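Local coordinates for protein pyruvate kinase (Cryptosporidium parvum, PDB 4DRS) that probably catalyses the final step of glycolysis, transferring phosphate from phosphoenolpyruvate to ADP to yield pyruvate and ATP, with magnesium and potassium ions, at residues Gln384-Thr387 with Cys388-Tyr391; Ser480-Val483 with Ile484-Leu488; Ser495-Glu498 with Ser499-Ala503. All coordinates share one frame; numbering follows the deposited sequence.

Interaction 1. Residues Gln384-Thr387 with Cys388-Tyr391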
# COMPACT_ATOMS: atom_id res chain seq x y z
N GLN A 384 -17.05 -5.42 -21.83
CA GLN A 384 -15.89 -4.57 -22.10
C GLN A 384 -15.46 -3.80 -20.85
O GLN A 384 -14.27 -3.73 -20.55
CB GLN A 384 -16.21 -3.63 -23.27
CG GLN A 384 -15.03 -3.29 -24.16
CD GLN A 384 -14.26 -4.50 -24.67
OE1 GLN A 384 -14.83 -5.48 -25.12
NE2 GLN A 384 -12.93 -4.41 -24.60
N ALA A 385 -16.42 -3.27 -20.11
CA ALA A 385 -16.14 -2.51 -18.88
C ALA A 385 -15.52 -3.39 -17.80
O ALA A 385 -14.67 -2.94 -17.03
CB ALA A 385 -17.40 -1.83 -18.36
N GLU A 386 -15.95 -4.65 -17.77
CA GLU A 386 -15.42 -5.63 -16.82
C GLU A 386 -13.95 -6.00 -17.07
O GLU A 386 -13.27 -6.47 -16.16
CB GLU A 386 -16.32 -6.87 -16.78
CG GLU A 386 -17.63 -6.63 -16.05
CD GLU A 386 -18.77 -7.56 -16.45
OE1 GLU A 386 -18.53 -8.59 -17.11
OE2 GLU A 386 -19.93 -7.26 -16.07
N THR A 387 -13.45 -5.77 -18.28
CA THR A 387 -12.02 -5.97 -18.57
C THR A 387 -11.14 -4.85 -17.98
O THR A 387 -9.93 -5.01 -17.86
CB THR A 387 -11.70 -6.15 -20.07
OG1 THR A 387 -11.93 -4.92 -20.77
CG2 THR A 387 -12.55 -7.26 -20.69
N CYS A 388 -11.77 -3.73 -17.62
CA CYS A 388 -11.07 -2.58 -17.05
C CYS A 388 -10.86 -2.70 -15.54
O CYS A 388 -10.24 -1.83 -14.92
CB CYS A 388 -11.84 -1.30 -17.35
SG CYS A 388 -12.01 -0.93 -19.11
N ILE A 389 -11.39 -3.77 -14.95
CA ILE A 389 -11.35 -3.96 -13.51
C ILE A 389 -10.03 -4.60 -13.08
O ILE A 389 -9.59 -5.59 -13.66
CB ILE A 389 -12.54 -4.81 -13.00
CG1 ILE A 389 -13.87 -4.08 -13.26
CG2 ILE A 389 -12.39 -5.14 -11.52
CD1 ILE A 389 -15.12 -4.89 -12.95
N ASP A 390 -9.41 -3.99 -12.07
CA ASP A 390 -8.27 -4.59 -11.40
C ASP A 390 -8.81 -5.46 -10.26
O ASP A 390 -9.06 -4.97 -9.16
CB ASP A 390 -7.35 -3.49 -10.85
CG ASP A 390 -5.97 -4.01 -10.47
OD1 ASP A 390 -4.98 -3.29 -10.74
OD2 ASP A 390 -5.87 -5.13 -9.92
N TYR A 391 -8.98 -6.75 -10.54
CA TYR A 391 -9.66 -7.67 -9.60
C TYR A 391 -9.00 -7.83 -8.24
O TYR A 391 -9.68 -7.70 -7.22
CB TYR A 391 -9.98 -9.02 -10.26
CG TYR A 391 -11.19 -8.95 -11.15
CD1 TYR A 391 -12.48 -8.97 -10.61
CD2 TYR A 391 -11.06 -8.84 -12.53
CE1 TYR A 391 -13.60 -8.89 -11.41
CE2 TYR A 391 -12.18 -8.76 -13.35
CZ TYR A 391 -13.44 -8.79 -12.78
OH TYR A 391 -14.54 -8.71 -13.60

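Interaction 2. Residues Ser480-Val483 with Ile484-Leu488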
# COMPACT_ATOMS: atom_id res chain seq x y z
N SER A 480 -22.51 -34.29 -2.98
CA SER A 480 -21.51 -33.27 -3.33
C SER A 480 -20.64 -33.65 -4.53
O SER A 480 -20.53 -32.89 -5.49
CB SER A 480 -20.62 -32.94 -2.13
OG SER A 480 -21.36 -32.35 -1.08
N GLU A 481 -20.03 -34.84 -4.46
CA GLU A 481 -19.13 -35.34 -5.49
C GLU A 481 -19.80 -35.35 -6.87
O GLU A 481 -19.24 -34.82 -7.84
CB GLU A 481 -18.62 -36.75 -5.15
CG GLU A 481 -18.26 -36.97 -3.68
CD GLU A 481 -17.10 -36.12 -3.20
OE1 GLU A 481 -15.97 -36.30 -3.72
OE2 GLU A 481 -17.31 -35.28 -2.30
N VAL A 482 -20.99 -35.94 -6.94
CA VAL A 482 -21.76 -36.04 -8.18
C VAL A 482 -22.15 -34.66 -8.71
O VAL A 482 -21.96 -34.37 -9.90
CB VAL A 482 -23.03 -36.91 -7.99
CG1 VAL A 482 -23.83 -37.01 -9.29
CG2 VAL A 482 -22.67 -38.30 -7.49
N VAL A 483 -22.68 -33.82 -7.83
CA VAL A 483 -23.08 -32.45 -8.16
C VAL A 483 -21.93 -31.68 -8.82
O VAL A 483 -22.12 -31.05 -9.86
CB VAL A 483 -23.59 -31.68 -6.92
CG1 VAL A 483 -23.78 -30.20 -7.23
CG2 VAL A 483 -24.90 -32.28 -6.42
N ILE A 484 -20.74 -31.77 -8.22
CA ILE A 484 -19.56 -31.09 -8.73
C ILE A 484 -19.15 -31.64 -10.10
O ILE A 484 -18.83 -30.87 -11.02
CB ILE A 484 -18.38 -31.16 -7.72
CG1 ILE A 484 -18.70 -30.30 -6.49
CG2 ILE A 484 -17.07 -30.71 -8.35
CD1 ILE A 484 -17.98 -30.75 -5.23
N SER A 485 -19.17 -32.97 -10.23
CA SER A 485 -18.86 -33.65 -11.49
C SER A 485 -19.76 -33.17 -12.62
O SER A 485 -19.27 -32.77 -13.68
CB SER A 485 -18.98 -35.17 -11.34
OG SER A 485 -18.10 -35.65 -10.33
N ASN A 486 -21.07 -33.22 -12.40
CA ASN A 486 -22.04 -32.76 -13.39
C ASN A 486 -21.83 -31.29 -13.75
O ASN A 486 -21.91 -30.91 -14.92
CB ASN A 486 -23.47 -32.99 -12.92
CG ASN A 486 -23.80 -34.47 -12.73
OD1 ASN A 486 -23.05 -35.35 -13.15
ND2 ASN A 486 -24.93 -34.74 -12.08
N ALA A 487 -21.56 -30.47 -12.73
CA ALA A 487 -21.36 -29.03 -12.91
C ALA A 487 -20.11 -28.73 -13.74
O ALA A 487 -20.13 -27.84 -14.59
CB ALA A 487 -21.30 -28.32 -11.56
N LEU A 488 -19.03 -29.46 -13.49
CA LEU A 488 -17.81 -29.34 -14.29
C LEU A 488 -18.01 -29.86 -15.72
O LEU A 488 -17.45 -29.29 -16.67
CB LEU A 488 -16.65 -30.08 -13.62
CG LEU A 488 -16.01 -29.46 -12.38
CD1 LEU A 488 -15.17 -30.50 -11.65
CD2 LEU A 488 -15.18 -28.24 -12.73

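Interaction 3. Residues Ser495-Glu498 with Ser499-Ala503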
# COMPACT_ATOMS: atom_id res chain seq x y z
N SER A 495 -18.28 -24.21 -22.53
CA SER A 495 -17.01 -23.52 -22.80
C SER A 495 -16.62 -22.53 -21.69
O SER A 495 -16.07 -21.46 -21.96
CB SER A 495 -17.04 -22.83 -24.17
OG SER A 495 -17.30 -23.75 -25.22
N LEU A 496 -16.90 -22.91 -20.45
CA LEU A 496 -16.56 -22.08 -19.29
C LEU A 496 -15.29 -22.57 -18.61
O LEU A 496 -14.62 -21.80 -17.92
CB LEU A 496 -17.73 -22.03 -18.30
CG LEU A 496 -19.09 -21.56 -18.82
CD1 LEU A 496 -20.18 -21.76 -17.77
CD2 LEU A 496 -19.04 -20.11 -19.28
N ILE A 497 -14.97 -23.85 -18.81
CA ILE A 497 -13.78 -24.47 -18.22
C ILE A 497 -13.23 -25.57 -19.15
O ILE A 497 -13.96 -26.12 -19.97
CB ILE A 497 -14.06 -25.03 -16.80
CG1 ILE A 497 -12.76 -25.41 -16.08
CG2 ILE A 497 -15.06 -26.19 -16.85
CD1 ILE A 497 -12.88 -25.57 -14.58
N GLU A 498 -11.94 -25.88 -19.00
CA GLU A 498 -11.28 -26.93 -19.78
C GLU A 498 -10.63 -27.97 -18.87
O GLU A 498 -10.47 -27.74 -17.67
CB GLU A 498 -10.22 -26.33 -20.71
CG GLU A 498 -10.74 -25.25 -21.65
CD GLU A 498 -9.63 -24.54 -22.39
OE1 GLU A 498 -8.69 -24.04 -21.74
OE2 GLU A 498 -9.70 -24.47 -23.64
N SER A 499 -10.27 -29.12 -19.44
CA SER A 499 -9.57 -30.17 -18.70
C SER A 499 -8.24 -29.66 -18.15
O SER A 499 -7.53 -28.91 -18.83
CB SER A 499 -9.33 -31.39 -19.59
OG SER A 499 -10.54 -32.07 -19.87
N GLY A 500 -7.92 -30.05 -16.92
CA GLY A 500 -6.69 -29.60 -16.27
C GLY A 500 -6.81 -28.29 -15.52
O GLY A 500 -5.95 -27.96 -14.70
N ASP A 501 -7.87 -27.53 -15.79
CA ASP A 501 -8.14 -26.27 -15.09
C ASP A 501 -8.66 -26.50 -13.67
O ASP A 501 -9.32 -27.51 -13.40
CB ASP A 501 -9.14 -25.40 -15.86
CG ASP A 501 -8.57 -24.83 -17.15
OD1 ASP A 501 -7.32 -24.77 -17.29
OD2 ASP A 501 -9.37 -24.41 -18.01
N PHE A 502 -8.36 -25.56 -12.78
CA PHE A 502 -8.84 -25.64 -11.40
C PHE A 502 -10.20 -24.96 -11.24
O PHE A 502 -10.52 -23.99 -11.93
CB PHE A 502 -7.83 -25.02 -10.43
CG PHE A 502 -6.57 -25.81 -10.29
CD1 PHE A 502 -6.58 -27.08 -9.71
CD2 PHE A 502 -5.35 -25.29 -10.71
CE1 PHE A 502 -5.41 -27.81 -9.57
CE2 PHE A 502 -4.18 -26.01 -10.57
CZ PHE A 502 -4.21 -27.28 -10.00
N ALA A 503 -10.98 -25.49 -10.31
CA ALA A 503 -12.21 -24.86 -9.85
C ALA A 503 -12.26 -24.94 -8.33
O ALA A 503 -11.79 -25.92 -7.74
CB ALA A 503 -13.43 -25.53 -10.46

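Interaction 1. Residues Gln384-Thr387 with Cys388-Tyr391
A type I beta turn from E386 to I389 carries the chain out of helix 371-386 toward helix 391-401. C388 N donates to A385 O at 3.1 Å, a backbone bond that starts one residue before this turn and overlaps it. One residue earlier, Q384 O accepts two bonds from T387. The backbone N binds it, and OG1 reaches it at 2.6 Å, in the carbonyl plane and on a lone pair. T387 OG1 can do this because chi1 is 68°, the torsion that sets the hydroxyl between the backbone N and the carbonyl carbon, while CG2 turns beside the N. C388 lays CB 3.3 Å from A385 O, and V308 of a second subunit packs on this residue. The E386 carboxylate is taken up elsewhere, by T46 OG1 and the backbone N of K45. I389 reaches back over the turn, its CD1 4.0 Å from E386 CA, and also packs on L353 of helix 342-354. Its other branch points to Y391, where CG2 sits 3.7 Å above the plane of the ring, over its centre.

Interaction 2. Residues Ser480-Val483 with Ile484-Leu488
I484 starts the second turn of helix 480-493 with a bond back to S480: its N meets S480 O at 3.0 Å. The side chain turns back to the same oxygen. With CG1 beside the backbone N (chi1 -69°), CG1 and CD1 each lie 3.3 Å from S480 O, so the isoleucine lies against the first turn while it also packs on A505 of strand 502-506. S485 follows and grips E481 O twice. Its N gives the ordinary helical bond, and its hydroxyl, folded back beside that N, adds a second at 2.9 Å; the two donors arrive from opposite faces of the carbonyl plane. N486 makes the straightest backbone bond of the group, N to V482 O at 2.9 Å with an N-H...O angle of 176°. Its side chain lies alongside that of V482, ND2 3.8 Å from V482 CG1. A487 N then bonds to V483 O at 3.0 Å, and its methyl lies 3.3 Å from that oxygen. V483 and A487 both face C453 of strand 449-454. L488 closes the segment with a bond from its N to I484 O and sends its side chain to I429 of strand 427-431. The result is an amphipathic helix packed on the mixed sheet of the alpha/beta domain: V483, I484, A487 and L488 are apolar and buried, whereas E481, V482, S485 and N486 are exposed. On that exposed side the hydroxyl of S485 spends its proton on the helix itself, which ties its rotation to the backbone and leaves E481 O with two donors.

Interaction 3. Residues Ser495-Glu498 with Ser499-Ala503
D501 and E498 are the ends of a type II beta turn that leads from the close of helix 480-493 into strand 502-506, and the side chain of D501 folds back across that turn. Its CB lies 3.2 Å from E498 O and 3.6 Å from I497 CG1, the isoleucine and aspartate side chains running antiparallel as they pass. CG, set beside the backbone N by a chi1 of -71°, stays 3.5 Å from E498 O. At the tip, OD2 accepts the backbone N-H of E498 at 3.1 Å. The donor comes to the anti side of the carboxylate, 34° out of its plane, and the bond is bent. The same oxygen is 3.4 Å from E498 CB and 3.8 Å from E498 OE1, with the two carboxylate planes 36° apart. In return, D501 N donates to E498 O at 3.2 Å, so backbone and side chain each close the turn once. G500 takes a positive phi, a backbone conformation suited to glycine at this corner of a type II turn. I497, just before the turn, has CG1 anti to its own N, extends CD1 to A503 CB in the strand and packs on A491 of the helix. A Schellman motif with S495 as its C-prime residue has just ended that helix. S499 OG is held by K492 NZ and P526 O. The chemistry pulls two ways: D501 trades hydrogen bonds with the backbone of E498 while its carboxylate lies close to another of like charge. That probably disfavours full ionisation of both, though K426, which touches the D501 side chain, and solvent around exposed E498 may offset the effect.

From the N terminus the three contacts come in series, none nested in or crossing another. Interaction 1 forms the turn where the chain passes from helix 371-386 to helix 391-401, next to a second subunit. About 90 residues later, interaction 2 winds the start of helix 480-493, and interaction 3 closes the turn between that helix and strand 502-506. Interactions 2 and 3 touch: L488 CD2 packs on A503 CB at 3.9 Å, joining the helix to the strand that follows it. Interaction 1 stays apart, its nearest atoms about 19 Å from interaction 2 and about 12 Å from interaction 3.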